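Local coordinates for protein hypoxanthine phosphoribosyltransferase (Bacillus anthracis, PDB 4QYI) that probably catalyses transfer of the phosphoribosyl group from phosphoribosyl pyrophosphate to hypoxanthine or guanine during purine salvage, at residues 11-14 against 15-19; 23-26 against 27-30; 72-75 against 76-79; 112-115 against 116-120. All coordinates share one frame; numbering follows the deposited sequence.

Four local contacts, each between residues three to five apart, follow one another along the chain; none nests in or crosses another, and each closes no more than a turn. Interaction 1 starts helix 15-32 where strand 8-13 of the small antiparallel sheet ends, and interaction 2 lies further along the same helix, on a turn packed against helix 48-55 and strand 145-149. Interaction 3, residues 72-79, covers the cap and the whole of the short helix 74-79, which joins strands 62-71 and 82-84 at an edge of the large sheet. Interaction 4 holds the end of helix 108-118, between strands 96-101 and 124-129. Interactions 3 and 4 approach to about 5 Å between nearest atoms without touching.

Interaction 1 of 4, residues 11-14 against 15-19; sequences TLIS and EEQLQ
Ser14 and Gln17 grip each other in both directions at the head of helix 15-32. The backbone N of Gln17 donates to Ser14 OG over 3.0 Å, and Ser14 N donates in return to Gln17 OE1 over 2.8 Å, nearly straight at 172°. Ser14 OG sits between its own backbone N and carbonyl carbon (chi1 71°), folding the hydroxyl over the first turn. Gln17, extended beyond CG, brings its amide oxygen back to the start of the helix, where Ser14 N meets it 25° off the carbonyl plane. A weak 3.3 Å bond also joins Ser14 OG to Gln17 OE1.

This exchange is a capping box with Ser14 as N-cap; it gives the first-turn N-H of Gln17, whose i-4 residue precedes the helix, an acceptor in Ser14 OG. Among the backbone bonds, Leu18 N donates to Ser14 O at 3.0 Å and opens the regular helical pattern. Just upstream, Leu12 and Ile13 both face Ile172 in a classic beta bulge.

The apolar contacts form a hydrophobic staple across the cap. Ile13 CG2 touches Leu18 CD2 at 3.9 Å, the side chains crossing at about a right angle, and the same methyl meets Gln17 CB at 3.8 Å. Both staple residues also rest on Phe148.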
loop_
_atom_site.group_PDB
_atom_site.type_symbol
_atom_site.label_atom_id
_atom_site.label_comp_id
_atom_site.label_asym_id
_atom_site.label_seq_id
_atom_site.Cartn_x
_atom_site.Cartn_y
_atom_site.Cartn_z
ATOM N N THR A 11 -21.370 6.422 -9.124
ATOM C CA THR A 11 -20.565 6.592 -7.927
ATOM C C THR A 11 -21.384 5.962 -6.807
ATOM O O THR A 11 -22.543 6.317 -6.656
ATOM C CB THR A 11 -20.410 8.077 -7.607
ATOM O OG1 THR A 11 -19.831 8.748 -8.734
ATOM C CG2 THR A 11 -19.578 8.283 -6.345
ATOM N N LEU A 12 -20.811 5.034 -6.041
ATOM C CA LEU A 12 -21.551 4.397 -4.940
ATOM C C LEU A 12 -21.214 5.027 -3.590
ATOM O O LEU A 12 -22.095 5.212 -2.758
ATOM C CB LEU A 12 -21.299 2.888 -4.915
ATOM C CG LEU A 12 -22.148 2.001 -3.984
ATOM C CD1 LEU A 12 -23.580 1.893 -4.503
ATOM C CD2 LEU A 12 -21.522 0.616 -3.880
ATOM N N ILE A 13 -19.939 5.346 -3.376
ATOM C CA ILE A 13 -19.503 5.965 -2.137
ATOM C C ILE A 13 -18.512 7.025 -2.554
ATOM O O ILE A 13 -17.509 6.726 -3.182
ATOM C CB ILE A 13 -18.811 4.965 -1.196
ATOM C CG1 ILE A 13 -19.671 3.708 -1.034
ATOM C CG2 ILE A 13 -18.556 5.613 0.154
ATOM C CD1 ILE A 13 -19.032 2.643 -0.172
ATOM N N SER A 14 -18.786 8.275 -2.205
ATOM C CA SER A 14 -17.934 9.362 -2.634
ATOM C C SER A 14 -16.626 9.434 -1.880
ATOM O O SER A 14 -16.456 8.848 -0.824
ATOM C CB SER A 14 -18.661 10.697 -2.445
ATOM O OG SER A 14 -18.780 11.013 -1.070
ATOM N N GLU A 15 -15.710 10.196 -2.449
ATOM C CA GLU A 15 -14.423 10.449 -1.853
ATOM C C GLU A 15 -14.604 11.001 -0.430
ATOM O O GLU A 15 -13.971 10.538 0.516
ATOM C CB GLU A 15 -13.681 11.453 -2.735
ATOM C CG GLU A 15 -12.323 11.882 -2.226
ATOM C CD GLU A 15 -11.609 12.803 -3.206
ATOM O OE1 GLU A 15 -12.118 13.039 -4.328
ATOM O OE2 GLU A 15 -10.511 13.273 -2.864
ATOM N N GLU A 16 -15.489 11.982 -0.281
ATOM C CA GLU A 16 -15.720 12.601 1.022
ATOM C C GLU A 16 -16.358 11.618 2.031
ATOM O O GLU A 16 -16.033 11.633 3.214
ATOM C CB GLU A 16 -16.534 13.893 0.827
ATOM C CG GLU A 16 -16.695 14.785 2.032
ATOM C CD GLU A 16 -17.779 14.379 3.016
ATOM O OE1 GLU A 16 -18.398 13.304 2.866
ATOM O OE2 GLU A 16 -18.040 15.170 3.949
ATOM N N GLN A 17 -17.285 10.788 1.573
ATOM C CA GLN A 17 -17.876 9.788 2.460
ATOM C C GLN A 17 -16.804 8.811 2.945
ATOM O O GLN A 17 -16.805 8.397 4.099
ATOM C CB GLN A 17 -18.945 8.994 1.741
ATOM C CG GLN A 17 -20.247 9.720 1.550
ATOM C CD GLN A 17 -21.163 8.836 0.735
ATOM O OE1 GLN A 17 -20.964 8.658 -0.458
ATOM N NE2 GLN A 17 -22.129 8.217 1.394
ATOM N N LEU A 18 -15.903 8.434 2.047
ATOM C CA LEU A 18 -14.835 7.516 2.410
ATOM C C LEU A 18 -13.946 8.142 3.461
ATOM O O LEU A 18 -13.653 7.505 4.461
ATOM C CB LEU A 18 -14.006 7.132 1.196
ATOM C CG LEU A 18 -14.730 6.221 0.225
ATOM C CD1 LEU A 18 -14.046 6.152 -1.132
ATOM C CD2 LEU A 18 -14.825 4.849 0.856
ATOM N N GLN A 19 -13.542 9.389 3.256
ATOM C CA GLN A 19 -12.680 10.055 4.228
ATOM C C GLN A 19 -13.340 10.157 5.606
ATOM O O GLN A 19 -12.690 9.915 6.620
ATOM C CB GLN A 19 -12.286 11.443 3.741
ATOM C CG GLN A 19 -11.264 12.158 4.609
ATOM C CD GLN A 19 -11.255 13.661 4.363
ATOM O OE1 GLN A 19 -10.882 14.447 5.239
ATOM N NE2 GLN A 19 -11.655 14.068 3.161
#

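Interaction 2 of 4, residues 23-26 against 27-30; sequences KELA and LQIE
Residues 23-26 hand their four carbonyls to the next four amides, a full set of i to i+4 helical bonds. Leu27 N donates to Lys23 O, Gln28 N to Glu24 O, Ile29 N to Leu25 O, and Glu30 N to Ala26 O; the last is the shortest and straightest, at 2.9 Å and 171°. Every backbone donor of 27-30 is therefore satisfied from the preceding turn.

The charged side chains find their partners outside this pair of segments: Lys23 forms a salt bridge with Glu20, Glu24 OE2 with Lys21, and Glu30 OE2 with Lys59 from beyond the helix. Gln28 meets Glu24 by packing. Its NE2 comes within 3.5 Å of Glu24 CG, and the amide and carboxylate planes stand 81° apart. On its other flank Gln28 OE1 touches Leu25 CD2 at 3.9 Å. Gln28 CG, beside its own backbone N (chi1 -62°), lies against Glu24 O, from where the extended chain runs back along the preceding turn.

The helix is amphipathic here: Lys23, Glu24 and Glu30 stand at the more exposed side, while the buried Leu25, Ala26 and Ile29 turn inward onto Leu54 of helix 48-55, Leu25 also touching Phe50, and Gln28 and Ile29 reach Tyr145 of strand 145-149.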
loop_
_atom_site.group_PDB
_atom_site.type_symbol
_atom_site.label_atom_id
_atom_site.label_comp_id
_atom_site.label_asym_id
_atom_site.label_seq_id
_atom_site.Cartn_x
_atom_site.Cartn_y
_atom_site.Cartn_z
ATOM N N LYS A 23 -12.059 8.008 9.056
ATOM C CA LYS A 23 -11.742 8.718 10.302
ATOM C C LYS A 23 -12.492 8.090 11.484
ATOM O O LYS A 23 -11.967 7.969 12.586
ATOM C CB LYS A 23 -12.181 10.190 10.219
ATOM C CG LYS A 23 -11.471 11.122 9.242
ATOM C CD LYS A 23 -12.104 12.500 9.363
ATOM C CE LYS A 23 -11.671 13.412 8.237
ATOM N NZ LYS A 23 -12.343 14.747 8.266
ATOM N N GLU A 24 -13.744 7.751 11.249
ATOM C CA GLU A 24 -14.575 7.148 12.271
ATOM C C GLU A 24 -14.098 5.752 12.678
ATOM O O GLU A 24 -14.107 5.404 13.859
ATOM C CB GLU A 24 -16.011 7.112 11.774
ATOM C CG GLU A 24 -16.944 6.195 12.574
ATOM C CD GLU A 24 -18.385 6.322 12.128
ATOM O OE1 GLU A 24 -19.269 5.864 12.883
ATOM O OE2 GLU A 24 -18.634 6.883 11.031
ATOM N N LEU A 25 -13.675 4.948 11.706
ATOM C CA LEU A 25 -13.155 3.618 12.023
ATOM C C LEU A 25 -11.877 3.729 12.849
ATOM O O LEU A 25 -11.659 2.956 13.776
ATOM C CB LEU A 25 -12.875 2.823 10.753
ATOM C CG LEU A 25 -14.114 2.427 9.960
ATOM C CD1 LEU A 25 -13.706 1.722 8.684
ATOM C CD2 LEU A 25 -15.075 1.572 10.773
ATOM N N ALA A 26 -11.056 4.723 12.529
ATOM C CA ALA A 26 -9.831 4.936 13.277
ATOM C C ALA A 26 -10.156 5.282 14.723
ATOM O O ALA A 26 -9.464 4.837 15.626
ATOM C CB ALA A 26 -8.980 6.021 12.632
ATOM N N LEU A 27 -11.198 6.077 14.956
ATOM C CA LEU A 27 -11.576 6.416 16.333
ATOM C C LEU A 27 -12.016 5.155 17.092
ATOM O O LEU A 27 -11.694 4.991 18.247
ATOM C CB LEU A 27 -12.678 7.482 16.362
ATOM C CG LEU A 27 -12.293 8.914 15.939
ATOM C CD1 LEU A 27 -13.539 9.768 15.723
ATOM C CD2 LEU A 27 -11.354 9.570 16.958
ATOM N N GLN A 28 -12.771 4.287 16.435
ATOM C CA GLN A 28 -13.237 3.053 17.065
ATOM C C GLN A 28 -12.043 2.177 17.462
ATOM O O GLN A 28 -11.996 1.630 18.554
ATOM C CB GLN A 28 -14.152 2.305 16.118
ATOM C CG GLN A 28 -15.409 3.069 15.750
ATOM C CD GLN A 28 -16.253 2.343 14.722
ATOM O OE1 GLN A 28 -16.070 1.157 14.484
ATOM N NE2 GLN A 28 -17.178 3.064 14.102
ATOM N N ILE A 29 -11.063 2.091 16.574
ATOM C CA ILE A 29 -9.841 1.346 16.855
ATOM C C ILE A 29 -9.059 1.955 18.031
ATOM O O ILE A 29 -8.633 1.246 18.932
ATOM C CB ILE A 29 -8.963 1.266 15.595
ATOM C CG1 ILE A 29 -9.676 0.390 14.564
ATOM C CG2 ILE A 29 -7.567 0.744 15.937
ATOM C CD1 ILE A 29 -9.062 0.449 13.187
ATOM N N GLU A 30 -8.839 3.263 18.013
ATOM C CA GLU A 30 -8.140 3.915 19.126
ATOM C C GLU A 30 -8.832 3.617 20.474
ATOM O O GLU A 30 -8.186 3.420 21.502
ATOM C CB GLU A 30 -8.088 5.422 18.903
ATOM C CG GLU A 30 -7.180 5.866 17.761
ATOM C CD GLU A 30 -7.212 7.378 17.537
ATOM O OE1 GLU A 30 -8.294 7.991 17.647
ATOM O OE2 GLU A 30 -6.157 7.972 17.277
#

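Interaction 3 of 4, residues 72-75 against 76-79; sequences YGNQ and TETT
Gln75 O is gripped twice by Thr79, through N at 2.7 Å and through OG1 at 2.6 Å. The two donors come from opposite faces of the carbonyl plane, with the hydroxyl standing 45° out of it. Thr79 OG1 can reach back because it lies between its own backbone N and carbonyl carbon (chi1 75°). The same hydroxyl also bonds Lys81 N, so it links the last helical turn to the chain that follows.

Residues 74-79 form a short helix at the bend between the antiparallel strands 62-71 and 82-84. Near its start, Thr76 OG1 accepts at 2.7 Å from Tyr72 N, just after the first strand, and also bonds Lys81 O, just before the second. The Ser-Tyr pair leading into the helix suggests that this is the mobile loop which closes over the active site in this family; here it is ordered, and Tyr72 and Gln75 touch crystal neighbours.

Gly73 is the N-cap, with backbone angles that call for glycine. Its carbonyl receives only weak bonds, from Thr76 N at 3.1 Å and Glu77 N at 3.4 Å. Thr78 N makes a shorter but bent bond to Asn74 O, 3.0 Å, and leans weakly on Gln75 O as well.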
loop_
_atom_site.group_PDB
_atom_site.type_symbol
_atom_site.label_atom_id
_atom_site.label_comp_id
_atom_site.label_asym_id
_atom_site.label_seq_id
_atom_site.Cartn_x
_atom_site.Cartn_y
_atom_site.Cartn_z
ATOM N N TYR A 72 -6.795 -21.072 -4.860
ATOM C CA TYR A 72 -6.455 -22.363 -5.430
ATOM C C TYR A 72 -7.516 -22.750 -6.470
ATOM O O TYR A 72 -7.401 -23.790 -7.092
ATOM C CB TYR A 72 -6.386 -23.464 -4.364
ATOM C CG TYR A 72 -5.142 -23.509 -3.504
ATOM C CD1 TYR A 72 -3.964 -24.055 -3.995
ATOM C CD2 TYR A 72 -5.157 -23.063 -2.182
ATOM C CE1 TYR A 72 -2.829 -24.126 -3.204
ATOM C CE2 TYR A 72 -4.033 -23.143 -1.386
ATOM C CZ TYR A 72 -2.875 -23.668 -1.894
ATOM O OH TYR A 72 -1.754 -23.725 -1.084
ATOM N N GLY A 73 -8.546 -21.928 -6.653
ATOM C CA GLY A 73 -9.612 -22.224 -7.631
ATOM C C GLY A 73 -10.948 -22.426 -6.932
ATOM O O GLY A 73 -11.289 -21.673 -6.019
ATOM N N ASN A 74 -11.708 -23.440 -7.343
ATOM C CA ASN A 74 -13.012 -23.728 -6.708
ATOM C C ASN A 74 -12.900 -23.950 -5.205
ATOM O O ASN A 74 -13.757 -23.525 -4.429
ATOM C CB ASN A 74 -13.678 -24.943 -7.348
ATOM C CG ASN A 74 -14.203 -24.649 -8.733
ATOM O OD1 ASN A 74 -14.270 -23.495 -9.151
ATOM N ND2 ASN A 74 -14.601 -25.691 -9.446
ATOM N N GLN A 75 -11.827 -24.627 -4.815
ATOM C CA GLN A 75 -11.525 -24.916 -3.411
ATOM C C GLN A 75 -11.585 -23.640 -2.564
ATOM O O GLN A 75 -12.135 -23.642 -1.459
ATOM C CB GLN A 75 -10.154 -25.587 -3.330
ATOM C CG GLN A 75 -10.159 -26.928 -4.069
ATOM C CD GLN A 75 -8.813 -27.589 -4.258
ATOM O OE1 GLN A 75 -8.726 -28.747 -4.703
ATOM N NE2 GLN A 75 -7.758 -26.859 -3.955
ATOM N N THR A 76 -11.027 -22.552 -3.089
ATOM C CA THR A 76 -11.036 -21.271 -2.395
ATOM C C THR A 76 -12.468 -20.743 -2.251
ATOM O O THR A 76 -12.881 -20.329 -1.170
ATOM C CB THR A 76 -10.157 -20.250 -3.139
ATOM O OG1 THR A 76 -8.798 -20.706 -3.138
ATOM C CG2 THR A 76 -10.238 -18.863 -2.498
ATOM N N GLU A 77 -13.221 -20.766 -3.343
ATOM C CA GLU A 77 -14.605 -20.300 -3.343
ATOM C C GLU A 77 -15.515 -21.054 -2.369
ATOM O O GLU A 77 -16.474 -20.493 -1.877
ATOM C CB GLU A 77 -15.182 -20.427 -4.749
ATOM C CG GLU A 77 -14.546 -19.493 -5.762
ATOM C CD GLU A 77 -14.940 -19.858 -7.172
ATOM O OE1 GLU A 77 -14.113 -19.736 -8.102
ATOM O OE2 GLU A 77 -16.073 -20.328 -7.329
ATOM N N THR A 78 -15.207 -22.309 -2.065
ATOM C CA THR A 78 -16.055 -23.107 -1.172
ATOM C C THR A 78 -15.468 -23.339 0.224
ATOM O O THR A 78 -16.211 -23.534 1.186
ATOM C CB THR A 78 -16.393 -24.484 -1.795
ATOM O OG1 THR A 78 -15.199 -25.257 -1.944
ATOM C CG2 THR A 78 -17.054 -24.321 -3.153
ATOM N N THR A 79 -14.144 -23.319 0.354
ATOM C CA THR A 79 -13.532 -23.567 1.662
ATOM C C THR A 79 -12.638 -22.442 2.195
ATOM O O THR A 79 -12.208 -22.509 3.341
ATOM C CB THR A 79 -12.662 -24.834 1.628
ATOM O OG1 THR A 79 -11.440 -24.546 0.931
ATOM C CG2 THR A 79 -13.414 -26.020 0.978
#

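Interaction 4 of 4, residues 112-115 against 116-120; sequences FLKD and HFFMH
Phe117 lies against the turn of Leu113, the close-packed side of the contact. Its ring carbon CD2 comes to 3.0 Å from Leu113 O, while CE2 meets Leu113 CB at 4.1 Å. Leu113 O also accepts from Phe117 N at 3.0 Å, so one carbonyl takes the backbone bond and also lies close to the ring, at an oblique angle. Both side chains are buried: Leu113 packs on Val82 and Leu84 of strand 82-84, and Phe117 on Leu125 and Ile92.

Helix 108-118 is the crossover of a beta-alpha-beta unit between the parallel neighbours 96-101 and 124-129. It follows the acidic segment with Glu101 and Asp102, which bind the magnesium ion, in the recognisable phosphoribosyl pyrophosphate motif of this family. The Leu113 side chain lies about 8 Å from that ion.

On the next flank Lys114 and Phe118 run side by side in the same direction. With CG anti to the backbone N (chi1 180°) and the rest fully extended, the lysine places CE at the edge of the Phe118 ring, in its plane, 3.5 Å from CE2. This is an aliphatic contact of the lysine stem with an exposed ring, which rests on Leu125 as well. The His116 ring, swung off from the preceding turn (chi1 175°), lies on Leu84, and its NE2 bonds Asp87 OD1.

The loosest part is toward solvent, where Asp115 and Met119 are both exposed. The bond from Met119 N to Asp115 O is weak, 3.3 Å long and bent to 137°, and the same N also donates to His116 O.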
loop_
_atom_site.group_PDB
_atom_site.type_symbol
_atom_site.label_atom_id
_atom_site.label_comp_id
_atom_site.label_asym_id
_atom_site.label_seq_id
_atom_site.Cartn_x
_atom_site.Cartn_y
_atom_site.Cartn_z
ATOM N N PHE A 112 -9.665 -18.400 7.111
ATOM C CA PHE A 112 -8.459 -19.177 6.923
ATOM C C PHE A 112 -7.256 -18.333 7.379
ATOM O O PHE A 112 -6.364 -18.811 8.079
ATOM C CB PHE A 112 -8.370 -19.576 5.440
ATOM C CG PHE A 112 -7.307 -20.557 5.127
ATOM C CD1 PHE A 112 -6.029 -20.133 4.792
ATOM C CD2 PHE A 112 -7.599 -21.907 5.115
ATOM C CE1 PHE A 112 -5.050 -21.050 4.478
ATOM C CE2 PHE A 112 -6.627 -22.830 4.794
ATOM C CZ PHE A 112 -5.351 -22.405 4.474
ATOM N N LEU A 113 -7.227 -17.062 7.001
ATOM C CA LEU A 113 -6.114 -16.194 7.416
ATOM C C LEU A 113 -6.106 -15.985 8.935
ATOM O O LEU A 113 -5.054 -15.874 9.555
ATOM C CB LEU A 113 -6.133 -14.859 6.687
ATOM C CG LEU A 113 -5.941 -14.961 5.172
ATOM C CD1 LEU A 113 -5.923 -13.570 4.560
ATOM C CD2 LEU A 113 -4.653 -15.687 4.812
ATOM N N LYS A 114 -7.287 -15.992 9.525
ATOM C CA LYS A 114 -7.412 -15.886 10.972
ATOM C C LYS A 114 -6.675 -17.038 11.666
ATOM O O LYS A 114 -5.875 -16.816 12.571
ATOM C CB LYS A 114 -8.887 -15.918 11.354
ATOM C CG LYS A 114 -9.149 -15.818 12.842
ATOM C CD LYS A 114 -10.647 -15.776 13.111
ATOM C CE LYS A 114 -10.944 -15.715 14.596
ATOM N NZ LYS A 114 -12.403 -15.654 14.872
ATOM N N ASP A 115 -6.946 -18.273 11.238
ATOM C CA ASP A 115 -6.263 -19.439 11.805
ATOM C C ASP A 115 -4.745 -19.337 11.636
ATOM O O ASP A 115 -3.985 -19.740 12.515
ATOM C CB ASP A 115 -6.761 -20.720 11.155
ATOM C CG ASP A 115 -8.172 -21.074 11.560
ATOM O OD1 ASP A 115 -8.690 -20.508 12.544
ATOM O OD2 ASP A 115 -8.751 -21.972 10.924
ATOM N N HIS A 116 -4.292 -18.810 10.501
ATOM C CA HIS A 116 -2.859 -18.658 10.279
ATOM C C HIS A 116 -2.245 -17.701 11.318
ATOM O O HIS A 116 -1.229 -18.007 11.940
ATOM C CB HIS A 116 -2.560 -18.156 8.861
ATOM C CG HIS A 116 -1.110 -17.866 8.620
ATOM N ND1 HIS A 116 -0.154 -18.853 8.565
ATOM C CD2 HIS A 116 -0.456 -16.705 8.410
ATOM C CE1 HIS A 116 1.028 -18.313 8.344
ATOM N NE2 HIS A 116 0.873 -17.008 8.248
ATOM N N PHE A 117 -2.872 -16.553 11.493
ATOM C CA PHE A 117 -2.344 -15.581 12.446
ATOM C C PHE A 117 -2.402 -16.102 13.883
ATOM O O PHE A 117 -1.472 -15.864 14.659
ATOM C CB PHE A 117 -3.043 -14.247 12.343
ATOM C CG PHE A 117 -2.829 -13.547 11.037
ATOM C CD1 PHE A 117 -1.548 -13.215 10.622
ATOM C CD2 PHE A 117 -3.908 -13.173 10.256
ATOM C CE1 PHE A 117 -1.344 -12.548 9.427
ATOM C CE2 PHE A 117 -3.716 -12.507 9.058
ATOM C CZ PHE A 117 -2.434 -12.192 8.645
ATOM N N PHE A 118 -3.451 -16.848 14.221
ATOM C CA PHE A 118 -3.516 -17.409 15.576
ATOM C C PHE A 118 -2.344 -18.319 15.899
ATOM O O PHE A 118 -1.956 -18.431 17.059
ATOM C CB PHE A 118 -4.869 -18.040 15.938
ATOM C CG PHE A 118 -5.864 -17.039 16.477
ATOM C CD1 PHE A 118 -5.583 -16.345 17.661
ATOM C CD2 PHE A 118 -7.083 -16.808 15.849
ATOM C CE1 PHE A 118 -6.478 -15.433 18.187
ATOM C CE2 PHE A 118 -7.988 -15.894 16.379
ATOM C CZ PHE A 118 -7.687 -15.205 17.547
ATOM N N MET A 119 -1.753 -18.932 14.872
ATOM C CA MET A 119 -0.601 -19.795 15.080
ATOM C C MET A 119 0.571 -18.983 15.619
ATOM O O MET A 119 1.438 -19.522 16.285
ATOM C CB MET A 119 -0.219 -20.530 13.779
ATOM C CG MET A 119 -1.209 -21.629 13.395
ATOM S SD MET A 119 -0.918 -22.370 11.759
ATOM C CE MET A 119 0.827 -22.774 11.838
ATOM N N HIS A 120 0.576 -17.677 15.355
ATOM C CA HIS A 120 1.635 -16.759 15.872
ATOM C C HIS A 120 1.408 -16.281 17.316
ATOM O O HIS A 120 2.245 -15.581 17.884
ATOM C CB HIS A 120 1.734 -15.547 14.957
ATOM C CG HIS A 120 2.324 -15.852 13.614
ATOM N ND1 HIS A 120 3.402 -15.161 13.104
ATOM C CD2 HIS A 120 2.026 -16.810 12.707
ATOM C CE1 HIS A 120 3.712 -15.648 11.911
ATOM N NE2 HIS A 120 2.893 -16.651 11.651
#